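Protein of unknown function with ferredoxin-like fold (Caulobacter crescentus, PDB 3BM7) is of uncharacterised function but probably acts as a monooxygenase of the kind found in antibiotic biosynthesis. Local coordinates at residues A[86-89]-A[90-93]. Numbering follows the deposited sequence.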
loop_
_atom_site.group_PDB
_atom_site.type_symbol
_atom_site.label_atom_id
_atom_site.label_comp_id
_atom_site.label_asym_id
_atom_site.label_seq_id
_atom_site.Cartn_x
_atom_site.Cartn_y
_atom_site.Cartn_z
ATOM N N GLY A 86 -7.705 -14.929 4.956
ATOM C CA GLY A 86 -7.421 -14.979 6.385
ATOM C C GLY A 86 -7.603 -16.344 7.017
ATOM O O GLY A 86 -7.191 -16.578 8.159
ATOM N N GLY A 87 -8.216 -17.261 6.282
ATOM C CA GLY A 87 -8.535 -18.593 6.807
ATOM C C GLY A 87 -7.779 -19.787 6.260
ATOM O O GLY A 87 -8.034 -20.909 6.661
ATOM N N THR A 88 -6.848 -19.571 5.331
ATOM C CA THR A 88 -6.119 -20.677 4.758
ATOM C C THR A 88 -5.168 -21.357 5.756
ATOM O O THR A 88 -4.699 -20.716 6.701
ATOM C CB THR A 88 -5.283 -20.281 3.527
ATOM O OG1 THR A 88 -4.179 -19.467 3.938
ATOM C CG2 THR A 88 -6.144 -19.557 2.475
ATOM N N ASP A 89 -4.884 -22.642 5.547
ATOM C CA ASP A 89 -3.958 -23.362 6.439
ATOM C C ASP A 89 -2.533 -22.808 6.385
ATOM O O ASP A 89 -1.816 -22.814 7.387
ATOM C CB ASP A 89 -3.954 -24.879 6.161
ATOM C CG ASP A 89 -3.602 -25.230 4.716
ATOM O OD1 ASP A 89 -3.452 -24.322 3.873
ATOM O OD2 ASP A 89 -3.518 -26.439 4.415
ATOM N N TYR A 90 -2.107 -22.346 5.212
ATOM C CA TYR A 90 -0.783 -21.753 5.092
ATOM C C TYR A 90 -0.689 -20.368 5.723
ATOM O O TYR A 90 0.347 -20.020 6.263
ATOM C CB TYR A 90 -0.265 -21.803 3.636
ATOM C CG TYR A 90 -1.138 -21.131 2.607
ATOM C CD1 TYR A 90 -1.005 -19.778 2.331
ATOM C CD2 TYR A 90 -2.068 -21.858 1.876
ATOM C CE1 TYR A 90 -1.828 -19.163 1.384
ATOM C CE2 TYR A 90 -2.864 -21.260 0.917
ATOM C CZ TYR A 90 -2.730 -19.921 0.665
ATOM O OH TYR A 90 -3.542 -19.336 -0.290
ATOM N N PHE A 91 -1.751 -19.581 5.664
ATOM C CA PHE A 91 -1.777 -18.309 6.393
ATOM C C PHE A 91 -1.683 -18.539 7.912
ATOM O O PHE A 91 -0.893 -17.902 8.609
ATOM C CB PHE A 91 -3.028 -17.495 6.054
ATOM C CG PHE A 91 -3.092 -16.182 6.710
ATOM C CD1 PHE A 91 -2.514 -15.067 6.130
ATOM C CD2 PHE A 91 -3.775 -16.033 7.905
ATOM C CE1 PHE A 91 -2.579 -13.830 6.740
ATOM C CE2 PHE A 91 -3.857 -14.800 8.510
ATOM C CZ PHE A 91 -3.266 -13.693 7.930
ATOM N N LYS A 92 -2.481 -19.481 8.405
ATOM C CA LYS A 92 -2.462 -19.810 9.820
ATOM C C LYS A 92 -1.104 -20.361 10.281
ATOM O O LYS A 92 -0.612 -19.938 11.341
ATOM C CB LYS A 92 -3.628 -20.741 10.158
ATOM C CG LYS A 92 -5.003 -20.060 10.018
ATOM C CD LYS A 92 -6.177 -20.934 10.414
ATOM C CE LYS A 92 -6.317 -22.182 9.583
ATOM N NZ LYS A 92 -7.403 -23.067 10.085
ATOM N N ALA A 93 -0.495 -21.235 9.494
ATOM C CA ALA A 93 0.803 -21.819 9.811
ATOM C C ALA A 93 1.849 -20.708 9.810
ATOM O O ALA A 93 2.719 -20.656 10.686
ATOM C CB ALA A 93 1.176 -22.922 8.818
#
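Thr88 begins the helix that carries Tyr90 and Phe91, a worked example of N-capping in which one hydroxyl caps the helix and lies over a ring. Its OG1 accepts from Phe91 N at 3.0 Å, and its carbonyl starts the regular helical pattern by taking Lys92 N, an almost straight bond of 168°. Ala93 N to Asp89 O, 2.9 Å, continues the series. Asp89 OD1 also receives Tyr90 N, but only as a weak, strongly bent bond. Thr88 chi1 of 70° sets OG1 between its backbone N and carbonyl carbon, turned back over the first helical turn and above the middle of the Tyr90 ring. Helices 79-87 and 89-98 meet at this junction in the ferredoxin-like chain, and Tyr90 reaches from it to helix 34-51, its side chain packing on Leu44 and Val48 while OH bonds to Glu52. Among the van der Waals contacts, Thr88 CB makes a CH-pi approach to the same tyrosine face, 3.9 Å from the Tyr90 centroid, and CG2 lies near Tyr90 OH. Phe91 extends toward the preceding helix, where Gly86 CA covers one face near the rim and His85 meets the ring at an inclined angle. Lys92 runs past the Thr88 carbonyl, bringing CE within 3.6 Å of Gly87 O.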